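Side-chain contacts in putative lipoprotein YcdA (Bacillus subtilis subsp. subtilis str. 168, PDB 4R4G), which is of unknown function but is probably a membrane-anchored lipoprotein, built from an immunoglobulin-like N-terminal domain and a C-terminal domain of helices and strands: residues A[272-275]-A[276-279]; A[257-260]-A[261-265]. All blocks are in the same frame, centred on the assembly; numbering follows the deposited sequence. Where two conformers were deposited one is given.

Contact 1: residues A[272-275]-A[276-279]; sequences VKYA and LQVY
Residues 272-279 are continuous helix, as three backbone bonds of the i to i+4 pattern attest: Leu-276 N to Val-272 O at 3.1 Å, Val-278 N to Tyr-274 O at 3.0 Å and Tyr-279 N to Ala-275 O at 3.1 Å. Between them, Gln-277 N divides its proton weakly between the carbonyls of Lys-273 and Tyr-274.

The clearest side-chain contact on this frame is a CH-pi interaction. Val-278 CG1 stands over one face of the Tyr-274 ring, 4.0 Å from its centroid and 29° off the normal. The methyl is displaced toward the hydroxyl end, since its nearest ring carbon is Tyr-274 CZ at 3.6 Å. Two torsions bring the groups together: Tyr-274 holds CG opposite its own N (chi1 176°), which swings the ring along the helix toward the next turn, while Val-278 keeps CG1 beside its N, facing back. The other methyl, Val-278 CG2, rests 3.4 Å from Ala-275 O.

Gln-277 takes a different course past the same tyrosine. Its amide plane is turned 72° from the ring, and OE1 comes obliquely to 4.2 Å from Tyr-274 CD1, a loose approach. On roughly the opposite side of the helix, Val-272 and Leu-276 lie side by side and point the same way, CG1 of the valine 4.0 Å from CD1 of the leucine.

Leu-276 also packs on Tyr-199 and Ile-208, and Ala-275 touches Val-256. Tyr-274 meets Lys-255 and Tyr-259, while Tyr-279, about one and a half turns later, meets Ile-252 and Leu-248, so helix 248-260 runs antiparallel alongside. Tyr-279 also touches Ile-208 and Ile-212, which places it between that helix and helix 203-219. Such i to i+4 contacts are those of an alpha-helix, here the second arm of an antiparallel helical hairpin in the C-terminal domain.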
ATOM      1  N   VAL A 272      27.975 -26.905  18.958  1.00103.57           N
ATOM      2  CA  VAL A 272      26.642 -26.366  18.653  1.00101.43           C
ATOM      3  C   VAL A 272      26.558 -24.936  19.195  1.00100.31           C
ATOM      4  O   VAL A 272      26.186 -24.031  18.454  1.00 98.93           O
ATOM      5  CB  VAL A 272      25.491 -27.271  19.183  1.00106.53           C
ATOM      6  CG1 VAL A 272      24.191 -26.486  19.392  1.00105.51           C
ATOM      7  CG2 VAL A 272      25.251 -28.442  18.242  1.00108.23           C
ATOM      8  N   LYS A 273      26.948 -24.738  20.467  1.00 94.61           N
ATOM      9  CA  LYS A 273      26.936 -23.435  21.126  1.00 92.46           C
ATOM     10  C   LYS A 273      27.819 -22.435  20.368  1.00 93.13           C
ATOM     11  O   LYS A 273      27.371 -21.310  20.128  1.00 93.37           O
ATOM     12  CB  LYS A 273      27.337 -23.560  22.608  1.00 95.84           C
ATOM     13  CG  LYS A 273      26.111 -23.873  23.480  1.00116.22           C
ATOM     14  CD  LYS A 273      26.414 -24.624  24.773  1.00126.36           C
ATOM     15  CE  LYS A 273      25.136 -24.931  25.523  1.00135.69           C
ATOM     16  NZ  LYS A 273      25.391 -25.337  26.930  1.00144.80           N
ATOM     17  N   TYR A 274      29.005 -22.870  19.898  1.00 86.42           N
ATOM     18  CA  TYR A 274      29.909 -22.023  19.123  1.00 84.45           C
ATOM     19  C   TYR A 274      29.280 -21.653  17.778  1.00 87.17           C
ATOM     20  O   TYR A 274      29.432 -20.512  17.329  1.00 87.54           O
ATOM     21  CB  TYR A 274      31.267 -22.710  18.920  1.00 86.05           C
ATOM     22  CG  TYR A 274      32.223 -21.930  18.040  1.00 88.19           C
ATOM     23  CD1 TYR A 274      32.913 -20.823  18.533  1.00 90.15           C
ATOM     24  CD2 TYR A 274      32.446 -22.300  16.718  1.00 89.89           C
ATOM     25  CE1 TYR A 274      33.792 -20.098  17.725  1.00 91.63           C
ATOM     26  CE2 TYR A 274      33.322 -21.585  15.902  1.00 92.04           C
ATOM     27  CZ  TYR A 274      34.010 -20.497  16.415  1.00 99.91           C
ATOM     28  OH  TYR A 274      34.871 -19.793  15.602  1.00104.04           O
ATOM     29  N   ALA A 275      28.584 -22.609  17.130  1.00 81.79           N
ATOM     30  CA  ALA A 275      27.936 -22.362  15.849  1.00 80.24           C
ATOM     31  C   ALA A 275      26.880 -21.262  16.006  1.00 84.46           C
ATOM     32  O   ALA A 275      26.829 -20.358  15.186  1.00 84.43           O
ATOM     33  CB  ALA A 275      27.312 -23.639  15.321  1.00 81.36           C
ATOM     34  N   LEU A 276      26.106 -21.289  17.106  1.00 80.51           N
ATOM     35  CA  LEU A 276      25.069 -20.300  17.388  1.00 79.22           C
ATOM     36  C   LEU A 276      25.676 -18.916  17.694  1.00 81.61           C
ATOM     37  O   LEU A 276      24.975 -17.893  17.594  1.00 81.08           O
ATOM     38  CB  LEU A 276      24.185 -20.780  18.564  1.00 79.31           C
ATOM     39  CG  LEU A 276      23.390 -22.080  18.351  1.00 84.14           C
ATOM     40  CD1 LEU A 276      22.945 -22.653  19.649  1.00 84.95           C
ATOM     41  CD2 LEU A 276      22.198 -21.887  17.420  1.00 83.84           C
ATOM     42  N   GLN A 277      26.968 -18.900  18.080  1.00 76.54           N
ATOM     43  CA  GLN A 277      27.720 -17.691  18.390  1.00 76.52           C
ATOM     44  C   GLN A 277      28.242 -17.008  17.118  1.00 82.55           C
ATOM     45  O   GLN A 277      28.186 -15.778  17.038  1.00 81.55           O
ATOM     46  CB  GLN A 277      28.900 -17.997  19.321  1.00 78.80           C
ATOM     47  CG  GLN A 277      28.534 -18.236  20.779  1.00 99.32           C
ATOM     48  CD  GLN A 277      29.686 -18.823  21.575  1.00124.50           C
ATOM     49  OE1 GLN A 277      30.873 -18.514  21.352  1.00120.94           O
ATOM     50  NE2 GLN A 277      29.352 -19.684  22.536  1.00116.23           N
ATOM     51  N   VAL A 278      28.810 -17.786  16.160  1.00 81.24           N
ATOM     52  CA  VAL A 278      29.358 -17.221  14.921  1.00 82.39           C
ATOM     53  C   VAL A 278      28.244 -16.795  13.962  1.00 83.83           C
ATOM     54  O   VAL A 278      28.468 -15.854  13.195  1.00 83.73           O
ATOM     55  CB  VAL A 278      30.384 -18.124  14.188  1.00 89.44           C
ATOM     56  CG1 VAL A 278      31.701 -18.197  14.947  1.00 90.75           C
ATOM     57  CG2 VAL A 278      29.830 -19.517  13.903  1.00 89.63           C
ATOM     58  N   TYR A 279      27.061 -17.482  14.004  1.00 78.63           N
ATOM     59  CA  TYR A 279      25.882 -17.244  13.150  1.00 77.16           C
ATOM     60  C   TYR A 279      25.621 -15.726  12.961  1.00 78.88           C
ATOM     61  O   TYR A 279      25.649 -15.281  11.809  1.00 78.12           O
ATOM     62  CB  TYR A 279      24.615 -17.959  13.689  1.00 77.85           C
ATOM     63  CG  TYR A 279      23.447 -17.957  12.722  1.00 80.86           C
ATOM     64  CD1 TYR A 279      22.792 -16.774  12.384  1.00 82.06           C
ATOM     65  CD2 TYR A 279      22.975 -19.140  12.166  1.00 83.17           C
ATOM     66  CE1 TYR A 279      21.735 -16.763  11.469  1.00 82.69           C
ATOM     67  CE2 TYR A 279      21.923 -19.140  11.245  1.00 84.24           C
ATOM     68  CZ  TYR A 279      21.288 -17.953  10.919  1.00 88.81           C
ATOM     69  OH  TYR A 279      20.246 -17.955  10.021  1.00 89.54           O
TER

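Contact 2: residues A[257-260]-A[261-265]; sequences KDYY and SKNSS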
ATOM      1  N   LYS A 257      34.422 -26.113  11.650  1.00111.66           N
ATOM      2  CA  LYS A 257      35.602 -26.937  11.345  1.00114.70           C
ATOM      3  C   LYS A 257      36.862 -26.268  11.908  1.00121.29           C
ATOM      4  O   LYS A 257      37.666 -26.939  12.552  1.00122.54           O
ATOM      5  CB  LYS A 257      35.751 -27.180   9.832  1.00118.69           C
ATOM      6  CG  LYS A 257      34.789 -28.210   9.243  1.00123.76           C
ATOM      7  CD  LYS A 257      35.034 -28.378   7.747  1.00133.83           C
ATOM      8  CE  LYS A 257      33.860 -28.975   7.012  1.00136.83           C
ATOM      9  NZ  LYS A 257      34.018 -28.854   5.538  1.00139.66           N
ATOM     10  N   ASP A 258      36.981 -24.935  11.732  1.00118.91           N
ATOM     11  CA  ASP A 258      38.076 -24.091  12.225  1.00120.37           C
ATOM     12  C   ASP A 258      38.181 -24.143  13.764  1.00124.17           C
ATOM     13  O   ASP A 258      39.253 -23.861  14.288  1.00124.87           O
ATOM     14  CB  ASP A 258      37.878 -22.635  11.751  1.00122.11           C
ATOM     15  CG  ASP A 258      39.148 -21.807  11.709  1.00138.40           C
ATOM     16  OD1 ASP A 258      39.685 -21.486  12.793  1.00140.68           O
ATOM     17  OD2 ASP A 258      39.582 -21.446  10.599  1.00145.04           O
ATOM     18  N   TYR A 259      37.072 -24.515  14.470  1.00119.71           N
ATOM     19  CA  TYR A 259      36.940 -24.686  15.933  1.00117.92           C
ATOM     20  C   TYR A 259      37.303 -26.130  16.379  1.00123.82           C
ATOM     21  O   TYR A 259      37.634 -26.349  17.550  1.00122.19           O
ATOM     22  CB  TYR A 259      35.508 -24.331  16.359  1.00115.78           C
ATOM     23  CG  TYR A 259      35.135 -24.629  17.795  1.00115.21           C
ATOM     24  CD1 TYR A 259      35.545 -23.792  18.830  1.00116.38           C
ATOM     25  CD2 TYR A 259      34.293 -25.692  18.112  1.00115.36           C
ATOM     26  CE1 TYR A 259      35.167 -24.034  20.150  1.00116.44           C
ATOM     27  CE2 TYR A 259      33.901 -25.940  19.427  1.00115.28           C
ATOM     28  CZ  TYR A 259      34.338 -25.106  20.444  1.00122.36           C
ATOM     29  OH  TYR A 259      33.947 -25.339  21.742  1.00122.37           O
ATOM     30  N   TYR A 260      37.194 -27.105  15.447  1.00124.02           N
ATOM     31  CA  TYR A 260      37.585 -28.504  15.646  1.00126.34           C
ATOM     32  C   TYR A 260      39.096 -28.611  15.370  1.00134.23           C
ATOM     33  O   TYR A 260      39.776 -29.354  16.087  1.00134.67           O
ATOM     34  CB  TYR A 260      36.758 -29.478  14.776  1.00128.56           C
ATOM     35  CG  TYR A 260      35.447 -29.923  15.401  1.00128.16           C
ATOM     36  CD1 TYR A 260      35.423 -30.587  16.626  1.00129.89           C
ATOM     37  CD2 TYR A 260      34.237 -29.740  14.734  1.00127.55           C
ATOM     38  CE1 TYR A 260      34.222 -31.013  17.197  1.00129.38           C
ATOM     39  CE2 TYR A 260      33.031 -30.163  15.294  1.00126.92           C
ATOM     40  CZ  TYR A 260      33.027 -30.794  16.529  1.00133.23           C
ATOM     41  OH  TYR A 260      31.845 -31.227  17.081  1.00131.55           O
ATOM     42  N   SER A 261      39.613 -27.826  14.351  1.00132.90           N
ATOM     43  CA  SER A 261      41.040 -27.747  13.991  0.50135.78           C
ATOM     44  C   SER A 261      41.833 -27.087  15.136  1.00140.06           C
ATOM     45  O   SER A 261      43.057 -27.267  15.232  1.00142.47           O
ATOM     46  CB  SER A 261      41.237 -26.981  12.683  0.50139.77           C
ATOM     47  OG  SER A 261      41.050 -27.805  11.544  0.50146.91           O
ATOM     48  N   LYS A 262      41.114 -26.346  16.025  1.00134.41           N
ATOM     49  CA  LYS A 262      41.589 -25.665  17.232  1.00134.17           C
ATOM     50  C   LYS A 262      41.606 -26.692  18.397  1.00140.59           C
ATOM     51  O   LYS A 262      42.672 -27.197  18.784  1.00142.06           O
ATOM     52  CB  LYS A 262      40.642 -24.480  17.585  1.00133.91           C
ATOM     53  CG  LYS A 262      40.907 -23.124  16.932  1.00142.57           C
ATOM     54  CD  LYS A 262      39.967 -22.036  17.522  1.00140.91           C
ATOM     55  CE  LYS A 262      38.848 -21.573  16.602  1.00135.45           C
ATOM     56  NZ  LYS A 262      37.690 -21.004  17.357  1.00128.61           N
ATOM     57  N   ASN A 263      40.385 -27.012  18.915  1.00136.63           N
ATOM     58  CA  ASN A 263      40.064 -27.932  20.010  1.00136.29           C
ATOM     59  C   ASN A 263      39.443 -29.221  19.448  1.00142.28           C
ATOM     60  O   ASN A 263      38.267 -29.230  19.067  1.00140.62           O
ATOM     61  CB  ASN A 263      39.102 -27.240  21.011  1.00135.91           C
ATOM     62  CG  ASN A 263      38.610 -28.086  22.176  1.00160.51           C
ATOM     63  OD1 ASN A 263      39.300 -28.989  22.675  1.00157.47           O
ATOM     64  ND2 ASN A 263      37.415 -27.775  22.671  1.00149.09           N
ATOM     65  N   SER A 264      40.252 -30.302  19.400  1.00142.24           N
ATOM     66  CA  SER A 264      39.896 -31.644  18.907  1.00143.87           C
ATOM     67  C   SER A 264      38.803 -32.317  19.773  1.00146.49           C
ATOM     68  O   SER A 264      37.791 -32.794  19.241  1.00145.93           O
ATOM     69  CB  SER A 264      41.142 -32.530  18.871  1.00150.14           C
ATOM     70  OG  SER A 264      41.717 -32.698  20.161  1.00155.72           O
ATOM     71  N   SER A 265      39.018 -32.325  21.108  1.00141.67           N
ATOM     72  CA  SER A 265      38.164 -32.921  22.140  1.00140.16           C
ATOM     73  C   SER A 265      36.912 -32.063  22.439  1.00139.85           C
ATOM     74  O   SER A 265      36.460 -31.982  23.596  1.00138.45           O
ATOM     75  CB  SER A 265      38.981 -33.139  23.410  1.00144.83           C
ATOM     76  OG  SER A 265      39.819 -32.027  23.690  1.00155.23           O
TER
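Lys-262 folds its side chain back over Asp-258 and Tyr-259, in the turn that leaves helix 248-260. Its CB begins 3.5 Å from Tyr-259 O. The next carbon, CG, is placed beside the backbone N by chi1 of -87° and so returns toward the helix, where it lies 3.2 Å from Asp-258 O. CD stays near that same carbonyl. A bend at chi3 (-107°) then curls the chain inward instead of letting it extend, and CE comes back to 3.3 Å from Asp-258 O and lies close to Tyr-259 CA. Asp-258 OD1, from a side chain crossing obliquely, comes to 3.9 Å from the same CE. The ammonium NZ ends at the edge of the Tyr-259 ring, near its plane, 3.8 Å from CD1. That position argues against a cation-pi interaction, which would need the charge over a face. Nor is there a salt bridge: Asp-258 OD1 and Lys-262 NZ are 5.0 Å apart, so any attraction between these opposite charges probably acts at longer range.

Backbone bonds fix the turn beneath the lysine. Lys-257 O accepts from both Tyr-260 N and Ser-261 N, the latter at 2.8 Å. Two residues on, Asn-263 N donates to Tyr-259 O from 44° out of the carbonyl plane, an approach that is not on a lone pair. Beyond it, the hydroxyl of Ser-265 donates to Asn-263 OD1, tying the loop to itself, while Asn-263 ND2 has a weak bond to Glu-270.

The segment lies at the exposed far end of the C-terminal domain, between helix 248-260 and helix 268-283; Tyr-260 touches Ala-271 of the latter and Tyr-259 reaches Glu-270, while Ala-266 of the connecting loop meets both tyrosines.

How the contacts relate
From the N terminus, the chain passes through the immunoglobulin-like domain and enters the C-terminal domain before either contact appears. Contact 2 comes first, at the exit from helix 248-260, and closes before contact 1 opens one helix later; the two are therefore in series, neither nested nor crossed. A short connection carries the chain round into helix 268-283, and their centres are about 13 Å apart. They meet directly across the hairpin: the rings of Tyr-259 and Tyr-274 stack, Tyr-274 CE2 also packs 3.5 Å from Tyr-259 CB, and Lys-262 packs on the Tyr-274 hydroxyl. Together they tie the two helices near their shared turn.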